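Local coordinates for protein LbaCas13a H328A (C2c2) (Lachnospiraceae bacterium NK4A179, PDB 5WLH) that binds a CRISPR RNA guide, here a pre-crRNA with a 24-nt spacer, and probably cleaves target RNA as a Cas13a nuclease, at residues S571-F576 and E629-R634; Y1127-D1132 and D1271-Y1276; G1306-G1311 and K1321-A1326. All blocks are in the same frame, centred on the assembly; numbering follows the deposited sequence.

Contact 1. Residues S571-F576 and E629-R634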
# COMPACT_ATOMS: atom_id res chain seq x y z
N SER A 571 -6.11 -4.40 38.95
CA SER A 571 -5.51 -3.81 40.14
C SER A 571 -5.41 -2.29 40.04
O SER A 571 -5.30 -1.62 41.07
CB SER A 571 -4.13 -4.40 40.39
OG SER A 571 -3.15 -3.84 39.53
N LEU A 572 -5.45 -1.73 38.83
CA LEU A 572 -5.40 -0.29 38.66
C LEU A 572 -6.77 0.36 38.78
O LEU A 572 -6.87 1.59 38.69
CB LEU A 572 -4.79 0.06 37.30
CG LEU A 572 -3.42 -0.54 36.98
CD1 LEU A 572 -3.10 -0.32 35.53
CD2 LEU A 572 -2.36 0.09 37.87
N TRP A 573 -7.83 -0.43 38.98
CA TRP A 573 -9.20 0.08 38.95
C TRP A 573 -9.94 -0.17 40.25
O TRP A 573 -11.17 -0.07 40.29
CB TRP A 573 -9.96 -0.54 37.77
CG TRP A 573 -9.38 -0.16 36.45
CD1 TRP A 573 -8.32 -0.75 35.82
CD2 TRP A 573 -9.81 0.91 35.60
NE1 TRP A 573 -8.07 -0.11 34.63
CE2 TRP A 573 -8.97 0.91 34.47
CE3 TRP A 573 -10.84 1.86 35.69
CZ2 TRP A 573 -9.12 1.82 33.43
CZ3 TRP A 573 -10.98 2.77 34.65
CH2 TRP A 573 -10.12 2.75 33.53
N THR A 574 -9.22 -0.50 41.33
CA THR A 574 -9.87 -0.80 42.60
C THR A 574 -10.63 0.41 43.14
O THR A 574 -11.60 0.24 43.90
CB THR A 574 -8.83 -1.26 43.62
OG1 THR A 574 -7.93 -0.19 43.90
CG2 THR A 574 -8.05 -2.45 43.08
N ASP A 575 -10.22 1.62 42.78
CA ASP A 575 -10.84 2.85 43.24
C ASP A 575 -11.90 3.40 42.29
O ASP A 575 -12.41 4.50 42.51
CB ASP A 575 -9.77 3.93 43.46
CG ASP A 575 -9.29 4.55 42.15
OD1 ASP A 575 -9.12 3.80 41.17
OD2 ASP A 575 -9.09 5.78 42.11
N PHE A 576 -12.23 2.65 41.23
CA PHE A 576 -13.14 3.17 40.21
C PHE A 576 -14.57 2.76 40.53
O PHE A 576 -14.84 1.57 40.71
CB PHE A 576 -12.76 2.65 38.82
CG PHE A 576 -13.50 3.33 37.69
CD1 PHE A 576 -13.15 4.60 37.28
CD2 PHE A 576 -14.55 2.69 37.06
CE1 PHE A 576 -13.82 5.23 36.24
CE2 PHE A 576 -15.23 3.31 36.02
CZ PHE A 576 -14.86 4.58 35.61
N GLU A 629 -10.80 9.40 31.66
CA GLU A 629 -10.19 10.29 32.64
C GLU A 629 -9.35 9.51 33.64
O GLU A 629 -8.26 9.94 34.02
CB GLU A 629 -11.26 11.11 33.37
CG GLU A 629 -10.67 12.01 34.45
CD GLU A 629 -11.67 13.00 35.00
OE1 GLU A 629 -12.86 12.64 35.05
OE2 GLU A 629 -11.25 14.11 35.39
N HIS A 630 -9.84 8.34 34.07
CA HIS A 630 -9.08 7.52 34.99
C HIS A 630 -7.73 7.15 34.40
O HIS A 630 -6.71 7.17 35.09
CB HIS A 630 -9.89 6.27 35.36
CG HIS A 630 -9.30 5.47 36.47
ND1 HIS A 630 -8.46 4.39 36.25
CD2 HIS A 630 -9.44 5.56 37.82
CE1 HIS A 630 -8.10 3.87 37.41
NE2 HIS A 630 -8.68 4.56 38.38
N GLU A 631 -7.70 6.84 33.10
CA GLU A 631 -6.44 6.47 32.46
C GLU A 631 -5.52 7.68 32.30
O GLU A 631 -4.30 7.54 32.44
CB GLU A 631 -6.72 5.80 31.12
CG GLU A 631 -7.42 4.47 31.31
CD GLU A 631 -6.96 3.41 30.33
OE1 GLU A 631 -7.28 3.54 29.13
OE2 GLU A 631 -6.30 2.43 30.77
N THR A 632 -6.07 8.86 32.00
CA THR A 632 -5.21 10.04 31.90
C THR A 632 -4.51 10.31 33.23
O THR A 632 -3.37 10.78 33.25
CB THR A 632 -5.98 11.30 31.49
OG1 THR A 632 -6.89 11.70 32.54
CG2 THR A 632 -6.74 11.10 30.21
N GLU A 633 -5.17 9.98 34.34
CA GLU A 633 -4.58 10.26 35.64
C GLU A 633 -3.32 9.45 35.90
O GLU A 633 -2.51 9.84 36.75
CB GLU A 633 -5.61 10.01 36.74
CG GLU A 633 -6.56 11.18 36.93
CD GLU A 633 -7.85 10.80 37.64
OE1 GLU A 633 -7.94 9.65 38.12
OE2 GLU A 633 -8.76 11.65 37.73
N ARG A 634 -3.09 8.36 35.17
CA ARG A 634 -1.88 7.58 35.41
C ARG A 634 -0.74 7.95 34.46
O ARG A 634 0.38 7.47 34.67
CB ARG A 634 -2.18 6.07 35.35
CG ARG A 634 -2.69 5.51 34.04
CD ARG A 634 -3.06 4.02 34.18
NE ARG A 634 -1.87 3.19 34.33
CZ ARG A 634 -1.65 2.06 33.66
NH1 ARG A 634 -2.55 1.59 32.81
NH2 ARG A 634 -0.53 1.38 33.87

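Contact 2. Residues Y1127-D1132 and D1271-Y1276. With nucleotides of chain B.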
# COMPACT_ATOMS: atom_id res chain seq x y z
N TYR A 1127 -11.70 -4.00 2.79
CA TYR A 1127 -12.33 -2.68 2.77
C TYR A 1127 -12.02 -1.93 1.49
O TYR A 1127 -12.81 -1.07 1.09
CB TYR A 1127 -11.94 -1.91 4.04
CG TYR A 1127 -12.79 -2.46 5.17
CD1 TYR A 1127 -14.09 -2.00 5.36
CD2 TYR A 1127 -12.33 -3.50 5.97
CE1 TYR A 1127 -14.90 -2.53 6.36
CE2 TYR A 1127 -13.13 -4.03 6.98
CZ TYR A 1127 -14.41 -3.55 7.17
OH TYR A 1127 -15.20 -4.09 8.16
N LEU A 1128 -10.93 -2.29 0.80
CA LEU A 1128 -10.75 -1.84 -0.57
C LEU A 1128 -11.87 -2.37 -1.45
O LEU A 1128 -12.52 -1.61 -2.18
CB LEU A 1128 -9.39 -2.31 -1.10
CG LEU A 1128 -8.83 -1.58 -2.32
CD1 LEU A 1128 -8.52 -0.11 -1.95
CD2 LEU A 1128 -7.55 -2.29 -2.80
N ARG A 1129 -12.12 -3.68 -1.40
CA ARG A 1129 -13.16 -4.26 -2.24
C ARG A 1129 -14.54 -3.72 -1.87
O ARG A 1129 -15.35 -3.43 -2.75
CB ARG A 1129 -13.15 -5.78 -2.13
CG ARG A 1129 -14.07 -6.46 -3.17
CD ARG A 1129 -14.02 -7.98 -3.03
NE ARG A 1129 -14.61 -8.65 -4.19
CZ ARG A 1129 -15.91 -8.85 -4.37
NH1 ARG A 1129 -16.79 -8.41 -3.48
NH2 ARG A 1129 -16.34 -9.47 -5.46
N GLU A 1130 -14.80 -3.56 -0.57
CA GLU A 1130 -16.14 -3.14 -0.18
C GLU A 1130 -16.41 -1.74 -0.67
O GLU A 1130 -17.52 -1.43 -1.13
CB GLU A 1130 -16.33 -3.22 1.33
CG GLU A 1130 -17.79 -2.99 1.70
CD GLU A 1130 -18.07 -3.26 3.15
OE1 GLU A 1130 -17.80 -2.36 3.98
OE2 GLU A 1130 -18.55 -4.36 3.46
N ARG A 1131 -15.41 -0.87 -0.57
CA ARG A 1131 -15.54 0.47 -1.14
C ARG A 1131 -15.84 0.38 -2.63
O ARG A 1131 -16.71 1.10 -3.15
CB ARG A 1131 -14.25 1.27 -0.92
CG ARG A 1131 -14.26 2.64 -1.60
CD ARG A 1131 -12.87 3.18 -1.75
NE ARG A 1131 -12.15 2.45 -2.81
CZ ARG A 1131 -10.86 2.62 -3.10
NH1 ARG A 1131 -10.14 3.50 -2.42
NH2 ARG A 1131 -10.31 1.92 -4.09
N ASP A 1132 -15.12 -0.47 -3.35
CA ASP A 1132 -15.28 -0.46 -4.79
C ASP A 1132 -16.53 -1.20 -5.25
O ASP A 1132 -17.06 -0.88 -6.31
CB ASP A 1132 -14.02 -1.02 -5.44
CG ASP A 1132 -12.86 -0.05 -5.32
OD1 ASP A 1132 -13.15 1.17 -5.25
OD2 ASP A 1132 -11.72 -0.49 -5.28
N ASP A 1271 -6.69 -15.15 -6.67
CA ASP A 1271 -7.46 -15.86 -7.68
C ASP A 1271 -8.77 -15.15 -7.99
O ASP A 1271 -9.15 -15.02 -9.16
CB ASP A 1271 -7.74 -17.28 -7.23
CG ASP A 1271 -8.55 -18.05 -8.26
OD1 ASP A 1271 -7.94 -18.64 -9.18
OD2 ASP A 1271 -9.79 -18.01 -8.17
N ARG A 1272 -9.48 -14.66 -6.95
CA ARG A 1272 -10.83 -14.17 -7.23
C ARG A 1272 -11.36 -13.05 -6.35
O ARG A 1272 -12.53 -12.71 -6.49
CB ARG A 1272 -11.84 -15.34 -7.16
CG ARG A 1272 -11.89 -16.08 -5.83
CD ARG A 1272 -13.00 -17.14 -5.92
NE ARG A 1272 -13.04 -18.06 -4.79
CZ ARG A 1272 -13.86 -19.11 -4.75
NH1 ARG A 1272 -14.68 -19.33 -5.77
NH2 ARG A 1272 -13.87 -19.91 -3.70
N PHE A 1273 -10.57 -12.46 -5.45
CA PHE A 1273 -11.15 -11.37 -4.66
C PHE A 1273 -11.14 -10.06 -5.44
O PHE A 1273 -12.02 -9.21 -5.24
CB PHE A 1273 -10.38 -11.24 -3.34
CG PHE A 1273 -11.13 -10.51 -2.27
CD1 PHE A 1273 -12.26 -11.06 -1.68
CD2 PHE A 1273 -10.68 -9.26 -1.82
CE1 PHE A 1273 -12.94 -10.38 -0.68
CE2 PHE A 1273 -11.35 -8.59 -0.81
CZ PHE A 1273 -12.47 -9.15 -0.24
N PHE A 1274 -10.18 -9.89 -6.34
CA PHE A 1274 -10.02 -8.65 -7.09
C PHE A 1274 -10.30 -8.87 -8.57
O PHE A 1274 -9.62 -8.34 -9.45
CB PHE A 1274 -8.61 -8.09 -6.87
CG PHE A 1274 -8.47 -7.44 -5.54
CD1 PHE A 1274 -9.23 -6.32 -5.22
CD2 PHE A 1274 -7.61 -7.96 -4.58
CE1 PHE A 1274 -9.12 -5.71 -3.98
CE2 PHE A 1274 -7.49 -7.35 -3.33
CZ PHE A 1274 -8.24 -6.23 -3.03
N THR A 1275 -11.38 -9.60 -8.86
CA THR A 1275 -11.85 -9.70 -10.23
C THR A 1275 -12.22 -8.35 -10.81
O THR A 1275 -12.22 -8.18 -12.03
CB THR A 1275 -13.08 -10.62 -10.27
OG1 THR A 1275 -14.05 -10.13 -9.33
CG2 THR A 1275 -12.68 -12.03 -9.87
N TYR A 1276 -12.52 -7.36 -9.96
CA TYR A 1276 -13.06 -6.12 -10.48
C TYR A 1276 -12.00 -5.13 -10.95
O TYR A 1276 -12.35 -4.16 -11.64
CB TYR A 1276 -13.93 -5.49 -9.42
CG TYR A 1276 -13.19 -4.90 -8.25
CD1 TYR A 1276 -12.71 -3.60 -8.31
CD2 TYR A 1276 -12.99 -5.63 -7.08
CE1 TYR A 1276 -12.04 -3.02 -7.24
CE2 TYR A 1276 -12.32 -5.05 -5.98
CZ TYR A 1276 -11.85 -3.75 -6.09
OH TYR A 1276 -11.20 -3.11 -5.05
P A B 28 -6.67 3.80 -4.06
OP1 A B 28 -8.07 3.51 -4.41
OP2 A B 28 -6.33 4.91 -3.15
O5' A B 28 -6.09 2.48 -3.41
C5' A B 28 -4.72 2.39 -3.10
C4' A B 28 -4.11 1.19 -3.77
O4' A B 28 -3.91 1.44 -5.19
C3' A B 28 -2.73 0.82 -3.28
O3' A B 28 -2.74 0.15 -2.05
C2' A B 28 -2.23 -0.04 -4.42
O2' A B 28 -2.90 -1.29 -4.38
C1' A B 28 -2.76 0.75 -5.63
N9 A B 28 -1.77 1.73 -6.08
C8 A B 28 -1.73 3.09 -5.87
N7 A B 28 -0.66 3.66 -6.41
C5 A B 28 0.02 2.60 -7.01
C6 A B 28 1.20 2.54 -7.77
N6 A B 28 1.96 3.62 -8.07
N1 A B 28 1.60 1.34 -8.21
C2 A B 28 0.84 0.27 -7.93
N3 A B 28 -0.30 0.20 -7.25
C4 A B 28 -0.66 1.42 -6.81
P A B 3 -12.40 -18.98 -16.97
OP1 A B 3 -11.37 -18.00 -17.40
OP2 A B 3 -12.86 -20.05 -17.89
O5' A B 3 -11.93 -19.74 -15.66
C5' A B 3 -10.58 -19.89 -15.37
C4' A B 3 -10.31 -19.60 -13.93
O4' A B 3 -10.35 -20.84 -13.19
C3' A B 3 -8.92 -19.03 -13.69
O3' A B 3 -8.90 -17.62 -13.78
C2' A B 3 -8.54 -19.60 -12.34
O2' A B 3 -9.20 -18.87 -11.31
C1' A B 3 -9.19 -20.98 -12.41
N9 A B 3 -8.34 -21.97 -13.10
C8 A B 3 -8.64 -22.65 -14.27
N7 A B 3 -7.71 -23.50 -14.63
C5 A B 3 -6.74 -23.37 -13.65
C6 A B 3 -5.51 -24.01 -13.44
N6 A B 3 -5.02 -24.92 -14.28
N1 A B 3 -4.78 -23.67 -12.35
C2 A B 3 -5.28 -22.75 -11.52
N3 A B 3 -6.43 -22.08 -11.61
C4 A B 3 -7.12 -22.44 -12.69
O HOH W 1 -14.56 -11.30 -7.00

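Contact 3. Residues G1306-G1311 and K1321-A1326. With nucleotides of chain B.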
# COMPACT_ATOMS: atom_id res chain seq x y z
N GLY A 1306 -4.27 -25.01 -7.29
CA GLY A 1306 -4.97 -25.55 -6.15
C GLY A 1306 -6.42 -25.77 -6.51
O GLY A 1306 -6.77 -25.97 -7.66
N LYS A 1307 -7.27 -25.71 -5.49
CA LYS A 1307 -8.69 -25.99 -5.63
C LYS A 1307 -9.48 -24.87 -4.99
O LYS A 1307 -9.04 -24.25 -4.03
CB LYS A 1307 -9.08 -27.32 -4.96
CG LYS A 1307 -8.32 -28.55 -5.46
CD LYS A 1307 -8.72 -28.87 -6.88
CE LYS A 1307 -7.91 -30.04 -7.45
NZ LYS A 1307 -7.97 -30.04 -8.93
N LYS A 1308 -10.69 -24.66 -5.51
CA LYS A 1308 -11.62 -23.74 -4.89
C LYS A 1308 -13.03 -24.25 -5.14
O LYS A 1308 -13.29 -24.92 -6.14
CB LYS A 1308 -11.46 -22.32 -5.44
CG LYS A 1308 -11.78 -22.19 -6.92
CD LYS A 1308 -11.79 -20.72 -7.36
CE LYS A 1308 -11.86 -20.60 -8.86
NZ LYS A 1308 -12.03 -19.19 -9.35
N MET A 1309 -13.93 -23.91 -4.23
CA MET A 1309 -15.33 -24.23 -4.41
C MET A 1309 -16.05 -23.10 -5.14
O MET A 1309 -15.69 -21.92 -5.02
CB MET A 1309 -16.01 -24.49 -3.07
CG MET A 1309 -15.38 -25.63 -2.30
SD MET A 1309 -15.31 -27.13 -3.28
CE MET A 1309 -17.04 -27.36 -3.63
N ILE A 1310 -17.05 -23.48 -5.93
CA ILE A 1310 -18.00 -22.57 -6.56
C ILE A 1310 -19.34 -22.86 -5.92
O ILE A 1310 -19.86 -23.97 -6.05
CB ILE A 1310 -18.07 -22.79 -8.08
CG1 ILE A 1310 -16.68 -22.79 -8.70
CG2 ILE A 1310 -18.98 -21.74 -8.72
CD1 ILE A 1310 -15.96 -21.46 -8.59
N GLY A 1311 -19.90 -21.87 -5.22
CA GLY A 1311 -21.11 -22.08 -4.46
C GLY A 1311 -20.81 -22.49 -3.03
O GLY A 1311 -19.72 -22.95 -2.69
N LYS A 1321 -19.57 -26.99 -6.33
CA LYS A 1321 -18.66 -27.77 -7.16
C LYS A 1321 -17.24 -27.23 -7.01
O LYS A 1321 -17.04 -26.04 -6.76
CB LYS A 1321 -19.08 -27.74 -8.63
CG LYS A 1321 -20.51 -28.24 -8.90
CD LYS A 1321 -20.54 -29.73 -9.25
CE LYS A 1321 -21.68 -30.05 -10.21
NZ LYS A 1321 -22.18 -31.45 -10.08
N GLU A 1322 -16.27 -28.12 -7.16
CA GLU A 1322 -14.86 -27.78 -6.99
C GLU A 1322 -14.19 -27.56 -8.34
O GLU A 1322 -14.52 -28.20 -9.33
CB GLU A 1322 -14.14 -28.88 -6.22
CG GLU A 1322 -12.81 -28.45 -5.62
CD GLU A 1322 -12.03 -29.62 -5.05
OE1 GLU A 1322 -11.79 -30.60 -5.80
OE2 GLU A 1322 -11.66 -29.55 -3.86
N LYS A 1323 -13.21 -26.65 -8.36
CA LYS A 1323 -12.49 -26.40 -9.60
C LYS A 1323 -11.09 -25.91 -9.27
O LYS A 1323 -10.75 -25.69 -8.10
CB LYS A 1323 -13.26 -25.44 -10.50
CG LYS A 1323 -13.10 -23.97 -10.16
CD LYS A 1323 -13.65 -23.09 -11.29
CE LYS A 1323 -12.62 -22.88 -12.38
NZ LYS A 1323 -13.13 -21.99 -13.45
N GLU A 1324 -10.27 -25.76 -10.30
CA GLU A 1324 -8.90 -25.32 -10.10
C GLU A 1324 -8.86 -23.85 -9.65
O GLU A 1324 -9.75 -23.06 -9.97
CB GLU A 1324 -8.08 -25.51 -11.37
CG GLU A 1324 -8.14 -26.93 -11.91
CD GLU A 1324 -6.77 -27.49 -12.20
OE1 GLU A 1324 -6.42 -27.59 -13.40
OE2 GLU A 1324 -6.05 -27.82 -11.23
N CYS A 1325 -7.83 -23.50 -8.89
CA CYS A 1325 -7.68 -22.17 -8.31
C CYS A 1325 -6.21 -21.81 -8.36
O CYS A 1325 -5.36 -22.69 -8.26
CB CYS A 1325 -8.16 -22.15 -6.85
SG CYS A 1325 -8.03 -20.54 -5.98
N ALA A 1326 -5.91 -20.51 -8.56
CA ALA A 1326 -4.51 -20.09 -8.44
C ALA A 1326 -3.97 -20.52 -7.09
O ALA A 1326 -4.64 -20.41 -6.07
CB ALA A 1326 -4.38 -18.57 -8.58
P A B 3 -12.40 -18.98 -16.97
OP1 A B 3 -11.37 -18.00 -17.40
OP2 A B 3 -12.86 -20.05 -17.89
O5' A B 3 -11.93 -19.74 -15.66
C5' A B 3 -10.58 -19.89 -15.37
C4' A B 3 -10.31 -19.60 -13.93
O4' A B 3 -10.35 -20.84 -13.19
C3' A B 3 -8.92 -19.03 -13.69
O3' A B 3 -8.90 -17.62 -13.78
C2' A B 3 -8.54 -19.60 -12.34
O2' A B 3 -9.20 -18.87 -11.31
C1' A B 3 -9.19 -20.98 -12.41
N9 A B 3 -8.34 -21.97 -13.10
C8 A B 3 -8.64 -22.65 -14.27
N7 A B 3 -7.71 -23.50 -14.63
C5 A B 3 -6.74 -23.37 -13.65
C6 A B 3 -5.51 -24.01 -13.44
N6 A B 3 -5.02 -24.92 -14.28
N1 A B 3 -4.78 -23.67 -12.35
C2 A B 3 -5.28 -22.75 -11.52
N3 A B 3 -6.43 -22.08 -11.61
C4 A B 3 -7.12 -22.44 -12.69
P A B 4 -7.80 -16.89 -14.67
OP1 A B 4 -8.08 -15.43 -14.59
OP2 A B 4 -7.68 -17.57 -15.99
O5' A B 4 -6.44 -17.18 -13.90
C5' A B 4 -6.25 -16.73 -12.57
C4' A B 4 -4.99 -17.31 -12.01
O4' A B 4 -5.11 -18.76 -11.95
C3' A B 4 -3.74 -17.09 -12.83
O3' A B 4 -3.18 -15.81 -12.61
C2' A B 4 -2.85 -18.23 -12.40
O2' A B 4 -2.30 -17.97 -11.11
C1' A B 4 -3.87 -19.35 -12.24
N9 A B 4 -4.03 -20.14 -13.48
C8 A B 4 -5.03 -20.08 -14.43
N7 A B 4 -4.87 -20.95 -15.40
C5 A B 4 -3.71 -21.63 -15.05
C6 A B 4 -2.98 -22.68 -15.66
N6 A B 4 -3.33 -23.28 -16.79
N1 A B 4 -1.86 -23.10 -15.02
C2 A B 4 -1.49 -22.52 -13.88
N3 A B 4 -2.09 -21.53 -13.23
C4 A B 4 -3.19 -21.13 -13.88
O HOH W 2 -13.49 -19.49 -11.97

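Contact 1. Residues S571-F576 and E629-R634
His630 holds its CG opposite the backbone N (chi1 -171°), which sends its imidazole out from helix 621-632 to meet Trp573, whose CG, beside its own backbone N, brings the indole over one imidazole face. The type I beta turn from Trp573 to Phe576 thus supplies two of the three rings of an aromatic cluster completed by His630 and pinned by a His-carboxylate hydrogen bond. In sequence the two segments flank an RNxxxH signature of HEPN ribonuclease domains, so the contact probably lies in the first HEPN domain. The stack is offset: the centroids of the Trp573 six-membered ring and the His630 ring are 4.2 Å apart, their planes 27° from parallel. His630 ND1 comes closest to Trp573 CZ3, at 3.4 Å, toward the rim of the indole. Phe576 turns its edge to the imidazole face in an offset edge-to-face pair, with Phe576 CD1 3.9 Å from His630 CD2. At the imidazole edge, His630 NE2 donates over 2.9 Å (157° at the hydrogen) to the syn lone pair of Asp575 OD1, which lies near the imidazole plane. Stack and hydrogen bond together fix the rotation of the imidazole. Trp573 is held from its other end by NE1, bonded to Phe567 O. The methylene of Glu631 adds to the packing, CG lying 3.8 Å from Trp573 CZ2, while its carboxylate turns to Tyr907 and Arg911. Beyond the rings, Leu572 CD1 sits centrally over one face of the Arg634 guanidinium, 3.4 Å from Arg634 CZ.

Contact 2. Residues Y1127-D1132 and D1271-Y1276
Arg1129 of the long helix 1106-1145 reaches to the C-terminal end of helix 1262-1273, where a wider pi-type turn leads into a loop carrying Phe1274 and Tyr1276. This buried packing of a helix against a helix end probably belongs to the second HEPN domain: Glu1130, next along the helix, forms a salt bridge with Arg1246 of an RNxxxH signature and a hydrogen bond with Asn604 of the other such signature. Two hydrogen bonds cross the contact. Arg1129 NE donates to Phe1273 O (2.9 Å, 140°), in the guanidinium plane and in the carbonyl plane, so a carbonyl at the helix end gains a side-chain donor. Tyr1276 OH donates to Asp1132 OD2 (2.7 Å), on the anti lone pair. The other charges lie around these bonds. Arg1131 grips the same carboxylate side-on, its NE 2.9 Å from Asp1132 OD1 and its NH2 3.0 Å from Asp1132 OD2; OD2 therefore accepts from both Arg1131 and Tyr1276. The same guanidinium turns its edge to the RNA, with NH2 2.8 Å from OP1 of A28 of chain B and NH1 bonding that oxygen too. Arg1129 NH2 pairs with Glu1234 and also reaches a water held by Arg1272 O and Thr1275 OG1. Apolar contacts line the stem of Arg1129. Fully extended from CG to NE, it sets CD squarely over the Phe1273 ring, a CH-pi contact 3.4 Å from the centroid and 11° off the normal. Its CG lies 3.6 Å from Tyr1276 CE2. One residue earlier on the helix, Leu1128 CD2 rests 3.9 Å from Phe1274 CE1.

Contact 3. Residues G1306-G1311 and K1321-A1326
Lys1308 NZ is shared among several partners: salt bridges to Glu1238 and Asp1271, a water at 3.0 Å from NZ, and a weak bond to O2' of A3 of chain B. Lys1323 NZ donates to the same water at 2.9 Å; the two side chains run side by side, pointing the same way, and their ammonium groups are joined through the water beside the RNA backbone. Lys1308 gets there as an extended chain that starts with CG between the backbone N and the carbonyl carbon (chi1 64°). Its CE passes 3.8 Å from Lys1323 CG, and its first carbons lie against Cys1325 CB. Lys1323, bent at chi3, brings NZ to 3.0 Å from O4' of A3 of chain B in a weak bond, with a second weak one to O5'. With an alanine in place of Lys1323, the sugar of A3 would probably lose this ammonium contact and the shared water one of its donors. The backbones form an antiparallel beta hairpin at the edge of a four-stranded sheet, with paired bonds at Gly1306-Cys1325, Lys1308-Lys1323 and Ile1310-Lys1321. Ile1310 N to Lys1321 O is 2.7 Å; Gly1306 N meets Cys1325 O nearly straight (171°), whereas the return bond from Cys1325 N comes from above the carbonyl plane of Gly1306. On the face that carries Met1309 and Glu1322, Met1309 SD packs 3.6 Å from Glu1322 CB. Lys1307 lays its CB and CD against the Glu1322 carboxylate, and its NZ makes a long salt bridge, 3.7 Å, to Glu1324 OE2. The other oxygen, Glu1324 OE1, stands 3.1 Å from N6 of A3 of chain B.

Overall arrangement
Contact 2 is wholly buried near the centre of the chain; contact 1, partly buried, lies far out, and contact 3 is largely at the surface. Contacts 2 and 3 touch: Asp1271, on helix 1262-1273, pairs with Lys1308 and probably accepts a hydrogen bond from Ala1326 N, and both this helix and the hairpin contact the same RNA nucleotide, A3 of chain B. Contact 1 shares no element with them; its nearest atoms are about 24 Å from contact 2. Chemistry follows place: stacked rings around one histidine in contact 1, an arginine stem packed among aromatic rings, with charge pairs at its borders, in contact 2, backbone pairing edged with solvent-linked lysines in contact 3.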